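Local coordinates for protein GCN5-related N-acetyltransferase (Brucella melitensis biovar Abortus 2308, PDB 3TCV) that probably transfers an acetyl group from acetyl-CoA to an amine, possibly the N-terminal amine of a protein, as GCN5-related N-acetyltransferases do, at residues B[57-62]-B[83-88]; B[47-52]-B[100-105]; B[110-115]-B[135-140]; B[114-119]-B[129-134]. All blocks are in the same frame, centred on the assembly; numbering follows the deposited sequence. Where two conformers were deposited one is given.

Contact 1 of 4, residues B[57-62]-B[83-88]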
loop_
_atom_site.group_PDB
_atom_site.type_symbol
_atom_site.label_atom_id
_atom_site.label_comp_id
_atom_site.label_asym_id
_atom_site.label_seq_id
_atom_site.Cartn_x
_atom_site.Cartn_y
_atom_site.Cartn_z
ATOM N N GLU B 57 22.893 -21.950 -9.730
ATOM C CA GLU B 57 21.821 -22.253 -10.658
ATOM C C GLU B 57 20.889 -21.053 -10.825
ATOM O O GLU B 57 20.376 -20.838 -11.909
ATOM C CB GLU B 57 21.046 -23.517 -10.246
ATOM C CG GLU B 57 21.873 -24.789 -10.368
ATOM C CD GLU B 57 21.135 -26.055 -9.953
ATOM O OE1 GLU B 57 19.920 -26.019 -9.668
ATOM O OE2 GLU B 57 21.790 -27.127 -9.902
ATOM N N LEU B 58 20.693 -20.253 -9.776
ATOM C CA LEU B 58 19.832 -19.062 -9.927
ATOM C C LEU B 58 20.560 -18.013 -10.753
ATOM O O LEU B 58 19.944 -17.301 -11.543
ATOM C CB LEU B 58 19.401 -18.481 -8.575
ATOM C CG LEU B 58 18.467 -17.270 -8.644
ATOM C CD1 LEU B 58 17.200 -17.621 -9.410
ATOM C CD2 LEU B 58 18.177 -16.773 -7.233
ATOM N N PHE B 59 21.879 -17.925 -10.591
ATOM C CA PHE B 59 22.658 -17.044 -11.450
ATOM C C PHE B 59 22.452 -17.450 -12.903
ATOM O O PHE B 59 22.232 -16.606 -13.756
ATOM C CB PHE B 59 24.159 -17.059 -11.133
ATOM C CG PHE B 59 24.983 -16.380 -12.199
ATOM C CD1 PHE B 59 24.937 -15.009 -12.358
ATOM C CD2 PHE B 59 25.750 -17.130 -13.085
ATOM C CE1 PHE B 59 25.652 -14.395 -13.374
ATOM C CE2 PHE B 59 26.485 -16.522 -14.091
ATOM C CZ PHE B 59 26.439 -15.155 -14.241
ATOM N N ALA B 60 22.541 -18.749 -13.183
ATOM C CA ALA B 60 22.348 -19.268 -14.526
ATOM C C ALA B 60 20.991 -18.852 -15.087
ATOM O O ALA B 60 20.887 -18.301 -16.190
ATOM C CB ALA B 60 22.461 -20.787 -14.524
ATOM N N ALA B 61 19.952 -19.135 -14.318
ATOM C CA ALA B 61 18.578 -18.767 -14.717
ATOM C C ALA B 61 18.426 -17.264 -14.975
ATOM O O ALA B 61 17.680 -16.845 -15.868
ATOM C CB ALA B 61 17.582 -19.245 -13.662
ATOM N N SER B 62 19.160 -16.461 -14.210
ATOM C CA SER B 62 19.022 -14.998 -14.232
ATOM C C SER B 62 19.938 -14.322 -15.247
ATOM O O SER B 62 19.942 -13.113 -15.349
ATOM C CB SER B 62 19.238 -14.411 -12.831
ATOM O OG SER B 62 18.373 -15.046 -11.879
ATOM N N ALA B 83 30.042 -13.324 -9.645
ATOM C CA ALA B 83 30.501 -12.541 -8.508
ATOM C C ALA B 83 29.584 -11.339 -8.250
ATOM O O ALA B 83 29.288 -11.017 -7.111
ATOM C CB ALA B 83 31.944 -12.093 -8.697
ATOM N N GLU B 84 29.118 -10.690 -9.318
ATOM C CA GLU B 84 28.280 -9.497 -9.174
ATOM C C GLU B 84 26.886 -9.812 -8.637
ATOM O O GLU B 84 26.215 -8.922 -8.129
ATOM C CB GLU B 84 28.199 -8.717 -10.504
ATOM C CG GLU B 84 29.453 -7.884 -10.787
ATOM C CD GLU B 84 29.408 -7.098 -12.102
ATOM O OE1 GLU B 84 28.538 -7.346 -12.948
ATOM O OE2 GLU B 84 30.268 -6.220 -12.297
ATOM N N PHE B 85 26.486 -11.072 -8.735
ATOM C CA PHE B 85 25.183 -11.535 -8.259
ATOM C C PHE B 85 25.163 -11.728 -6.740
ATOM O O PHE B 85 24.109 -11.667 -6.097
ATOM C CB PHE B 85 24.858 -12.852 -8.974
ATOM C CG PHE B 85 23.478 -13.391 -8.717
ATOM C CD1 PHE B 85 22.362 -12.601 -8.956
ATOM C CD2 PHE B 85 23.296 -14.708 -8.321
ATOM C CE1 PHE B 85 21.083 -13.096 -8.769
ATOM C CE2 PHE B 85 22.024 -15.216 -8.120
ATOM C CZ PHE B 85 20.916 -14.410 -8.357
ATOM N N GLU B 86 26.337 -11.966 -6.161
ATOM C CA GLU B 86 26.393 -12.373 -4.762
ATOM C C GLU B 86 25.763 -11.401 -3.757
ATOM O O GLU B 86 25.065 -11.854 -2.870
ATOM C CB GLU B 86 27.833 -12.727 -4.333
ATOM C CG GLU B 86 27.887 -13.560 -3.052
ATOM C CD GLU B 86 27.322 -14.973 -3.181
ATOM O OE1 GLU B 86 27.280 -15.547 -4.288
ATOM O OE2 GLU B 86 26.922 -15.560 -2.137
ATOM N N PRO B 87 25.991 -10.087 -3.890
ATOM C CA PRO B 87 25.381 -9.187 -2.906
ATOM C C PRO B 87 23.853 -9.265 -2.853
ATOM O O PRO B 87 23.285 -9.367 -1.772
ATOM C CB PRO B 87 25.827 -7.804 -3.375
ATOM C CG PRO B 87 27.149 -8.068 -4.011
ATOM C CD PRO B 87 26.951 -9.370 -4.744
ATOM N N TRP B 88 23.212 -9.214 -4.012
ATOM C CA TRP B 88 21.742 -9.373 -4.064
ATOM C C TRP B 88 21.306 -10.691 -3.532
ATOM O O TRP B 88 20.315 -10.780 -2.811
ATOM C CB TRP B 88 21.181 -9.165 -5.478
ATOM C CG TRP B 88 19.665 -9.293 -5.499
ATOM C CD1 TRP B 88 18.715 -8.285 -5.336
ATOM C CD2 TRP B 88 18.892 -10.519 -5.654
ATOM N NE1 TRP B 88 17.444 -8.807 -5.383
ATOM C CE2 TRP B 88 17.481 -10.137 -5.570
ATOM C CE3 TRP B 88 19.213 -11.863 -5.819
ATOM C CZ2 TRP B 88 16.465 -11.075 -5.669
ATOM C CZ3 TRP B 88 18.175 -12.788 -5.933
ATOM C CH2 TRP B 88 16.829 -12.392 -5.844
#
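Phe-85 makes this an apolar helix-to-helix contact, pressing from helix 82-94 against the C-terminal turn of helix 51-61, beside the central sheet. The two short axes pass 10.5 Å apart at 107°, so the helices lie nearly at right angles and the ring spans the gap between them. With CG opposite its backbone N (chi1 -173°), Phe-85 sends its ring straight at the other helix. Leu-58 CG and its CD2 methyl come in at the ring edge near CZ, with Phe-85 CZ 3.8 Å from Leu-58 CG; the two side chains cross at about a right angle. Farther up the same ring, Phe-85 CD2 meets Phe-59 CB at 3.8 Å, and CE2 comes within 3.7 Å of the Phe-59 backbone N. Leu-58 also reaches a second aromatic: its CD2 sits at the edge of the Trp-88 indole, 4.2 Å from CZ3. Ser-62 OG and backbone N both donate to Leu-58 O, from opposite faces of its carbonyl plane. Pro-79 adds to the cover of Phe-59 and Phe-85, while Leu-58 continues onto Val-111 of the sheet. Helices 51-61 and 82-94 lie between strands 44-48 and 99-105 in sequence, as in the N-terminal part of the GNAT fold.

Contact 2 of 4, residues B[47-52]-B[100-105]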
loop_
_atom_site.group_PDB
_atom_site.type_symbol
_atom_site.label_atom_id
_atom_site.label_comp_id
_atom_site.label_asym_id
_atom_site.label_seq_id
_atom_site.Cartn_x
_atom_site.Cartn_y
_atom_site.Cartn_z
ATOM N N GLU B 47 12.013 -23.882 -2.296
ATOM C CA GLU B 47 12.925 -23.946 -1.161
ATOM C C GLU B 47 13.283 -22.540 -0.674
ATOM O O GLU B 47 13.526 -21.635 -1.488
ATOM C CB GLU B 47 14.195 -24.693 -1.572
ATOM C CG GLU B 47 13.945 -26.171 -1.838
ATOM C CD GLU B 47 15.185 -26.922 -2.267
ATOM O OE1 GLU B 47 16.279 -26.335 -2.305
ATOM O OE2 GLU B 47 15.054 -28.114 -2.584
ATOM N N PRO B 48 13.336 -22.344 0.655
ATOM C CA PRO B 48 13.771 -21.052 1.168
ATOM C C PRO B 48 15.101 -20.653 0.532
ATOM O O PRO B 48 16.023 -21.474 0.477
ATOM C CB PRO B 48 13.926 -21.315 2.670
ATOM C CG PRO B 48 12.902 -22.363 2.932
ATOM C CD PRO B 48 12.992 -23.270 1.745
ATOM N N LEU B 49 15.192 -19.431 0.023
ATOM C CA LEU B 49 16.359 -19.075 -0.789
ATOM C C LEU B 49 17.625 -19.174 0.082
ATOM O O LEU B 49 17.652 -18.648 1.184
ATOM C CB LEU B 49 16.218 -17.679 -1.390
ATOM C CG LEU B 49 17.307 -17.195 -2.338
ATOM C CD1 LEU B 49 17.398 -18.117 -3.524
ATOM C CD2 LEU B 49 17.047 -15.748 -2.777
ATOM N N ASN B 50 18.635 -19.856 -0.445
ATOM C CA ASN B 50 19.933 -20.064 0.231
ATOM C C ASN B 50 21.068 -19.851 -0.774
ATOM O O ASN B 50 21.119 -20.498 -1.821
ATOM C CB ASN B 50 19.982 -21.465 0.858
ATOM C CG ASN B 50 21.336 -21.795 1.481
ATOM O OD1 ASN B 50 22.243 -22.220 0.789
ATOM N ND2 ASN B 50 21.461 -21.609 2.797
ATOM N N ALA B 51 21.978 -18.939 -0.435
ATOM C CA ALA B 51 23.016 -18.514 -1.345
ATOM C C ALA B 51 23.896 -19.665 -1.814
ATOM O O ALA B 51 24.144 -19.794 -3.008
ATOM C CB ALA B 51 23.861 -17.415 -0.711
ATOM N N GLN B 52 24.355 -20.495 -0.877
ATOM C CA GLN B 52 25.258 -21.611 -1.190
ATOM C C GLN B 52 24.543 -22.693 -1.998
ATOM O O GLN B 52 25.088 -23.205 -2.965
ATOM C CB GLN B 52 25.872 -22.199 0.099
ATOM N N PHE B 100 12.137 -14.827 0.512
ATOM C CA PHE B 100 12.437 -15.416 -0.783
ATOM C C PHE B 100 12.501 -16.916 -0.783
ATOM O O PHE B 100 13.000 -17.537 0.165
ATOM C CB PHE B 100 13.765 -14.868 -1.345
ATOM C CG PHE B 100 13.651 -13.502 -1.946
ATOM C CD1 PHE B 100 13.363 -13.344 -3.301
ATOM C CD2 PHE B 100 13.850 -12.374 -1.176
ATOM C CE1 PHE B 100 13.271 -12.088 -3.866
ATOM C CE2 PHE B 100 13.755 -11.110 -1.732
ATOM C CZ PHE B 100 13.474 -10.966 -3.083
ATOM N N PHE B 101 12.027 -17.472 -1.898
ATOM C CA PHE B 101 12.107 -18.891 -2.202
ATOM C C PHE B 101 12.696 -19.108 -3.577
ATOM O O PHE B 101 12.321 -18.424 -4.544
ATOM C CB PHE B 101 10.705 -19.518 -2.165
ATOM C CG PHE B 101 10.112 -19.544 -0.794
ATOM C CD1 PHE B 101 10.071 -20.734 -0.065
ATOM C CD2 PHE B 101 9.635 -18.377 -0.197
ATOM C CE1 PHE B 101 9.576 -20.750 1.235
ATOM C CE2 PHE B 101 9.132 -18.400 1.101
ATOM C CZ PHE B 101 9.100 -19.581 1.810
ATOM N N ALA B 102 13.586 -20.087 -3.686
ATOM C CA ALA B 102 14.013 -20.569 -4.989
ATOM C C ALA B 102 12.902 -21.426 -5.541
ATOM O O ALA B 102 12.270 -22.202 -4.791
ATOM C CB ALA B 102 15.298 -21.378 -4.887
ATOM N N VAL B 103 12.686 -21.321 -6.852
ATOM C CA VAL B 103 11.675 -22.105 -7.550
ATOM C C VAL B 103 12.436 -23.139 -8.380
ATOM O O VAL B 103 13.142 -22.786 -9.337
ATOM C CB VAL B 103 10.790 -21.235 -8.475
ATOM C CG1 VAL B 103 9.687 -22.068 -9.114
ATOM C CG2 VAL B 103 10.191 -20.061 -7.704
ATOM N N ILE B 104 12.301 -24.404 -7.989
ATOM C CA ILE B 104 13.040 -25.506 -8.608
ATOM C C ILE B 104 12.164 -26.287 -9.585
ATOM O O ILE B 104 11.128 -26.810 -9.222
ATOM C CB ILE B 104 13.616 -26.465 -7.542
ATOM C CG1 ILE B 104 14.719 -25.765 -6.726
ATOM C CG2 ILE B 104 14.232 -27.691 -8.202
ATOM C CD1 ILE B 104 14.463 -25.650 -5.240
ATOM N N ASP B 105 12.589 -26.362 -10.830
ATOM C CA ASP B 105 11.880 -27.140 -11.834
ATOM C C ASP B 105 12.188 -28.614 -11.597
ATOM O O ASP B 105 13.348 -29.038 -11.711
ATOM C CB ASP B 105 12.342 -26.729 -13.233
ATOM C CG ASP B 105 11.783 -27.621 -14.328
ATOM O OD1 ASP B 105 10.538 -27.710 -14.446
ATOM O OD2 ASP B 105 12.595 -28.214 -15.077
#
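Turned with CG opposite its carbonyl carbon (chi1 -68°) and extended beyond, Glu-47 lays its chain over the end of Ile-104, and Ile-104 CD1 comes to 3.3 Å from Glu-47 CD, the carboxylate carbon. Leu-49 instead places CG opposite the backbone N (chi1 -176°), which sets its side chain next to that of Phe-100, the two pointing the same way with Leu-49 CD2 3.7 Å from Phe-100 CB; its other methyl, CD1, reaches Ala-102 CB. These groups hang on an antiparallel pairing of strands 44-48 and 99-105. Glu-47 and Ala-102 form a hydrogen-bonded pair, with Glu-47 N to Ala-102 O at 3.0 Å and Ala-102 N to Glu-47 O at 2.7 Å, and both side chains lie on the face that helix 51-61 covers. In the GNAT fold this is the junction of strand 44-48 with the strand that follows helices 51-61 and 82-94, a pairing between strands far apart in sequence. Pro-48, which has no N-H to offer, falls at the non-hydrogen-bonded position opposite Phe-101, and its CG lies 4.1 Å from Phe-101 CE1. One residue on, Leu-49 N donates to Phe-100 O at 2.9 Å as the chain leaves the strand for helix 51-61. The Glu-47 carboxylate itself is held by a salt bridge to Arg-45 through OE2 and a hydrogen bond to His-54 through OE1.

Contact 3 of 4, residues B[110-115]-B[135-140]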
loop_
_atom_site.group_PDB
_atom_site.type_symbol
_atom_site.label_atom_id
_atom_site.label_comp_id
_atom_site.label_asym_id
_atom_site.label_seq_id
_atom_site.Cartn_x
_atom_site.Cartn_y
_atom_site.Cartn_z
ATOM N N LYS B 110 16.680 -28.330 -11.622
ATOM C CA LYS B 110 17.421 -27.065 -11.596
ATOM C C LYS B 110 16.590 -25.927 -11.011
ATOM O O LYS B 110 15.381 -25.877 -11.198
ATOM C CB LYS B 110 17.820 -26.621 -13.010
ATOM C CG LYS B 110 18.599 -27.618 -13.863
ATOM C CD LYS B 110 19.955 -27.922 -13.304
ATOM C CE LYS B 110 20.750 -28.808 -14.271
ATOM N NZ LYS B 110 21.868 -29.476 -13.546
ATOM N N VAL B 111 17.258 -25.001 -10.342
ATOM C CA VAL B 111 16.614 -23.753 -9.937
ATOM C C VAL B 111 16.234 -23.023 -11.218
ATOM O O VAL B 111 17.048 -22.876 -12.138
ATOM C CB VAL B 111 17.541 -22.886 -9.068
ATOM C CG1 VAL B 111 16.894 -21.521 -8.782
ATOM C CG2 VAL B 111 17.932 -23.635 -7.782
ATOM N N ALA B 112 14.975 -22.623 -11.302
ATOM C CA ALA B 112 14.450 -22.005 -12.520
ATOM C C ALA B 112 14.071 -20.542 -12.327
ATOM O O ALA B 112 13.847 -19.832 -13.289
ATOM C CB ALA B 112 13.247 -22.794 -13.008
ATOM N N GLY B 113 14.016 -20.105 -11.085
ATOM C CA GLY B 113 13.635 -18.737 -10.775
ATOM C C GLY B 113 13.522 -18.518 -9.302
ATOM O O GLY B 113 14.025 -19.317 -8.487
ATOM N N ARG B 114 12.832 -17.452 -8.931
ATOM C CA ARG B 114 12.645 -17.144 -7.520
ATOM C C ARG B 114 11.373 -16.313 -7.349
ATOM O O ARG B 114 10.873 -15.757 -8.324
ATOM C CB ARG B 114 13.893 -16.439 -6.936
ATOM C CG ARG B 114 14.524 -15.361 -7.799
ATOM C CD ARG B 114 13.816 -14.011 -7.774
ATOM N NE ARG B 114 14.601 -12.963 -8.437
ATOM C CZ ARG B 114 14.287 -11.669 -8.486
ATOM N NH1 ARG B 114 13.164 -11.226 -7.943
ATOM N NH2 ARG B 114 15.110 -10.799 -9.057
ATOM N N GLN B 115 10.858 -16.275 -6.125
ATOM C CA GLN B 115 9.648 -15.509 -5.798
ATOM C C GLN B 115 9.607 -15.284 -4.291
ATOM O O GLN B 115 10.369 -15.910 -3.568
ATOM C CB GLN B 115 8.388 -16.271 -6.256
ATOM C CG GLN B 115 8.184 -17.634 -5.616
ATOM C CD GLN B 115 7.018 -18.425 -6.208
ATOM O OE1 GLN B 115 6.868 -18.496 -7.422
ATOM N NE2 GLN B 115 6.211 -19.057 -5.348
ATOM N N GLY B 135 12.047 -18.016 -14.914
ATOM C CA GLY B 135 12.849 -18.114 -16.108
ATOM C C GLY B 135 12.341 -19.122 -17.116
ATOM O O GLY B 135 11.293 -19.762 -16.930
ATOM N N PRO B 136 13.081 -19.262 -18.209
ATOM C CA PRO B 136 12.637 -20.058 -19.355
ATOM C C PRO B 136 12.348 -21.532 -19.065
ATOM O O PRO B 136 11.524 -22.119 -19.761
ATOM C CB PRO B 136 13.769 -19.901 -20.363
ATOM C CG PRO B 136 14.944 -19.423 -19.607
ATOM C CD PRO B 136 14.449 -18.742 -18.372
ATOM N N LEU B 137 12.950 -22.112 -18.037
ATOM C CA LEU B 137 12.663 -23.500 -17.717
ATOM C C LEU B 137 11.216 -23.696 -17.303
ATOM O O LEU B 137 10.667 -24.776 -17.484
ATOM C CB LEU B 137 13.569 -24.035 -16.617
ATOM C CG LEU B 137 15.058 -24.246 -16.895
ATOM C CD1 LEU B 137 15.712 -24.737 -15.612
ATOM C CD2 LEU B 137 15.280 -25.244 -18.029
ATOM N N ILE B 138 10.591 -22.659 -16.737
ATOM C CA ILE B 138 9.243 -22.808 -16.206
ATOM C C ILE B 138 8.226 -21.803 -16.734
ATOM O O ILE B 138 7.042 -22.005 -16.518
ATOM C CB ILE B 138 9.232 -22.745 -14.663
ATOM C CG1 ILE B 138 9.716 -21.374 -14.143
ATOM C CG2 ILE B 138 10.082 -23.871 -14.107
ATOM C CD1 ILE B 138 9.624 -21.233 -12.628
ATOM N N SER B 139 8.683 -20.735 -17.396
ATOM C CA SER B 139 7.789 -19.653 -17.818
ATOM C C SER B 139 6.737 -20.215 -18.777
ATOM O O SER B 139 7.077 -20.923 -19.716
ATOM C CB SER B 139 8.574 -18.545 -18.519
ATOM O OG SER B 139 7.746 -17.407 -18.655
ATOM N N ARG B 140 5.461 -19.935 -18.514
ATOM C CA ARG B 140 4.371 -20.469 -19.326
ATOM C C ARG B 140 4.266 -22.012 -19.355
ATOM O O ARG B 140 3.686 -22.567 -20.271
ATOM C CB ARG B 140 4.443 -19.881 -20.751
HETATM O O HOH W 1 14.589 -20.912 -15.826
#
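A classic beta bulge brings Ala-112 against the loop that joins strand 126-134 to helix 142-158, the connection that in GNAT enzymes leads into the pyrophosphate-binding turn for acetyl-CoA. Ala-112 and Gly-113 both face Val-103 of the adjoining strand, and the methyl of Ala-112 points at residues 135-140. Gly-135 N donates to Ala-112 O at 3.0 Å. A water also donates to Ala-112 O (2.9 Å) and accepts from Leu-137 N (3.0 Å), so the carbonyl is gripped twice and the loop is pinned at two of its N-H groups. Within the loop, Gly-135 O receives both Ile-138 N and Ser-139 N; these two bonds close the turn, from which Leu-137 and Ile-138 face the strand. The methyl of Ala-112 meets both: Ile-138 CG2 stands 3.5 Å from Ala-112 CB, and Leu-137 CB lies 3.8 Å from it. For Ile-138, chi1 of 63° puts CG1 between the backbone N and the carbonyl carbon, and CG2, CG1 and CD1 all come close to that one methyl. Ile-138 goes on to touch Val-103 and, toward the helix, Ala-143. On the solvent-exposed side, Leu-137 CD1 meets the lysine chain at its root, 3.8 Å from Lys-110 CB.

Contact 4 of 4, residues B[114-119]-B[129-134]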
loop_
_atom_site.group_PDB
_atom_site.type_symbol
_atom_site.label_atom_id
_atom_site.label_comp_id
_atom_site.label_asym_id
_atom_site.label_seq_id
_atom_site.Cartn_x
_atom_site.Cartn_y
_atom_site.Cartn_z
ATOM N N ARG B 114 12.832 -17.452 -8.931
ATOM C CA ARG B 114 12.645 -17.144 -7.520
ATOM C C ARG B 114 11.373 -16.313 -7.349
ATOM O O ARG B 114 10.873 -15.757 -8.324
ATOM C CB ARG B 114 13.893 -16.439 -6.936
ATOM C CG ARG B 114 14.524 -15.361 -7.799
ATOM C CD ARG B 114 13.816 -14.011 -7.774
ATOM N NE ARG B 114 14.601 -12.963 -8.437
ATOM C CZ ARG B 114 14.287 -11.669 -8.486
ATOM N NH1 ARG B 114 13.164 -11.226 -7.943
ATOM N NH2 ARG B 114 15.110 -10.799 -9.057
ATOM N N GLN B 115 10.858 -16.275 -6.125
ATOM C CA GLN B 115 9.648 -15.509 -5.798
ATOM C C GLN B 115 9.607 -15.284 -4.291
ATOM O O GLN B 115 10.369 -15.910 -3.568
ATOM C CB GLN B 115 8.388 -16.271 -6.256
ATOM C CG GLN B 115 8.184 -17.634 -5.616
ATOM C CD GLN B 115 7.018 -18.425 -6.208
ATOM O OE1 GLN B 115 6.868 -18.496 -7.422
ATOM N NE2 GLN B 115 6.211 -19.057 -5.348
ATOM N N ALA B 116 8.712 -14.421 -3.821
ATOM C CA ALA B 116 8.674 -14.095 -2.403
ATOM C C ALA B 116 7.281 -13.808 -1.905
ATOM O O ALA B 116 6.411 -13.351 -2.666
ATOM C CB ALA B 116 9.593 -12.895 -2.127
ATOM N N LEU B 117 7.072 -14.112 -0.629
ATOM C CA LEU B 117 5.965 -13.579 0.156
ATOM C C LEU B 117 6.472 -12.290 0.774
ATOM O O LEU B 117 7.588 -12.262 1.336
ATOM C CB LEU B 117 5.523 -14.577 1.233
ATOM C CG LEU B 117 4.875 -15.870 0.696
ATOM C CD1 LEU B 117 4.691 -16.879 1.824
ATOM C CD2 LEU B 117 3.539 -15.572 -0.012
ATOM N N MET B 118 5.711 -11.215 0.625
ATOM C CA MET B 118 6.200 -9.890 1.001
ATOM C C MET B 118 5.080 -8.980 1.448
ATOM O O MET B 118 3.921 -9.312 1.311
ATOM C CB MET B 118 6.963 -9.251 -0.171
ATOM C CG MET B 118 6.145 -9.033 -1.433
ATOM S SD MET B 118 7.205 -8.538 -2.822
ATOM C CE MET B 118 7.336 -6.795 -2.432
ATOM N N ARG B 119 5.449 -7.812 1.951
ATOM C CA ARG B 119 4.503 -6.872 2.539
ATOM C C ARG B 119 3.575 -7.625 3.479
ATOM O O ARG B 119 2.342 -7.533 3.412
ATOM C CB ARG B 119 3.788 -6.087 1.446
ATOM C CG ARG B 119 4.801 -5.241 0.646
ATOM C CD ARG B 119 4.197 -4.426 -0.479
ATOM N NE ARG B 119 3.079 -3.691 0.038
ATOM C CZ ARG B 119 1.809 -4.095 -0.026
ATOM N NH1 ARG B 119 1.487 -5.212 -0.665
ATOM N NH2 ARG B 119 0.858 -3.360 0.552
ATOM N N ILE B 129 2.234 -11.936 -2.999
ATOM C CA ILE B 129 3.207 -12.707 -3.782
ATOM C C ILE B 129 3.880 -11.723 -4.732
ATOM O O ILE B 129 3.224 -11.130 -5.547
ATOM C CB ILE B 129 2.599 -13.908 -4.566
ATOM C CG1 ILE B 129 3.716 -14.564 -5.385
ATOM C CG2 ILE B 129 1.382 -13.505 -5.435
ATOM C CD1 ILE B 129 3.367 -15.896 -6.021
ATOM N N GLY B 130 5.192 -11.545 -4.604
ATOM C CA GLY B 130 5.913 -10.629 -5.486
ATOM C C GLY B 130 7.362 -11.060 -5.670
ATOM O O GLY B 130 7.722 -12.213 -5.392
ATOM N N SER B 131 8.157 -10.115 -6.154
ATOM C CA SER B 131 9.555 -10.379 -6.456
ATOM C C SER B 131 9.674 -11.607 -7.384
ATOM O O SER B 131 10.579 -12.401 -7.223
ATOM C CB SER B 131 10.344 -10.638 -5.162
ATOM O OG SER B 131 10.137 -9.613 -4.182
ATOM N N ILE B 132 8.752 -11.762 -8.311
ATOM C CA ILE B 132 8.697 -12.975 -9.151
ATOM C C ILE B 132 9.659 -12.901 -10.332
ATOM O O ILE B 132 9.616 -11.966 -11.125
ATOM C CB ILE B 132 7.262 -13.189 -9.715
ATOM C CG1 ILE B 132 6.282 -13.461 -8.564
ATOM C CG2 ILE B 132 7.253 -14.329 -10.750
ATOM C CD1 ILE B 132 4.822 -13.487 -9.006
ATOM N N TYR B 133 10.537 -13.896 -10.441
ATOM C CA TYR B 133 11.256 -14.140 -11.673
ATOM C C TYR B 133 11.133 -15.621 -11.988
ATOM O O TYR B 133 11.704 -16.456 -11.279
ATOM C CB TYR B 133 12.747 -13.762 -11.587
ATOM C CG TYR B 133 13.495 -14.231 -12.804
ATOM C CD1 TYR B 133 13.099 -13.817 -14.073
ATOM C CD2 TYR B 133 14.570 -15.101 -12.714
ATOM C CE1 TYR B 133 13.737 -14.267 -15.220
ATOM C CE2 TYR B 133 15.227 -15.557 -13.866
ATOM C CZ TYR B 133 14.811 -15.131 -15.107
ATOM O OH TYR B 133 15.432 -15.546 -16.282
ATOM N N TRP B 134 10.375 -15.920 -13.047
ATOM C CA TRP B 134 10.213 -17.275 -13.549
ATOM C C TRP B 134 10.885 -17.370 -14.893
ATOM O O TRP B 134 10.396 -16.853 -15.897
ATOM C CB TRP B 134 8.737 -17.631 -13.649
ATOM C CG TRP B 134 8.001 -17.700 -12.337
ATOM C CD1 TRP B 134 8.489 -18.052 -11.090
ATOM C CD2 TRP B 134 6.568 -17.455 -12.135
ATOM N NE1 TRP B 134 7.494 -18.002 -10.146
ATOM C CE2 TRP B 134 6.309 -17.681 -10.720
ATOM C CE3 TRP B 134 5.528 -17.064 -12.959
ATOM C CZ2 TRP B 134 5.061 -17.489 -10.170
ATOM C CZ3 TRP B 134 4.263 -16.875 -12.391
ATOM C CH2 TRP B 134 4.041 -17.082 -11.028
#
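Arg-114 pairs with Tyr-133 and Ala-116 with Gly-130, both as antiparallel hydrogen-bonded pairs, and the one-residue slip in register between them makes a beta bulge at Ser-131 and Ile-132, opposite Gln-115. The flanking bonds are Arg-114 N to Tyr-133 O, 2.8 Å, and Ala-116 N to Gly-130 O, 2.9 Å. The bulge turns Ser-131 O out of the strand pairing, and Arg-114 takes it up. With CG set between the backbone N and the carbonyl carbon (chi1 43°) and a second bend at chi2, the arginine chain crosses Tyr-133 at about a right angle and brings NH1 to Ser-131 O, 2.9 Å away. The oxygen lies near the guanidinium plane, although the donor stands well above the carbonyl plane. Tyr-133 CB covers one guanidinium face, 3.7 Å from Arg-114 NE, and Glu-76 provides a salt bridge to NH2. Trp-134 NE1 donates to Gln-115 OE1 at 2.8 Å; NE1 lies in the amide carbonyl plane and OE1 in the indole plane, while Ile-132 CG2 sits over the indole centre. Met-118 SD rests 3.6 Å from Gly-130 CA. A bulge in the strand corresponding to 126-134 is characteristic of GNAT enzymes, where it helps bind acetyl-CoA; it probably does so here. Strands 99-105 and 163-169 border the hairpin, with helix 142-158 packed against Gln-115, Leu-117 and Ile-129.

Overall arrangement
Contacts 2, 3 and 4 lie on or beside the GNAT sheet, contact 1 on helices against it. Contact 1 is nested within the chain loop that contact 2 closes, and their centres lie 12 Å apart, joined where Trp-88 meets Phe-100 edge-to-face. Strands 99-105 and 110-121 link contact 2 to contact 3, Val-103 O lying 2.7 Å from Ala-112 N. Contacts 3 and 4 share Arg-114 and Gln-115; contact 4 holds the bulged strand and contact 3 the loop after it, leading to helix 142-158, where relatives hold acetyl-CoA. The helices of contact 1 are tied to the same hairpin by Ala-61 O, 2.6 Å from Tyr-133 OH, and by Glu-57 OE1, 2.9 Å from Val-111 N.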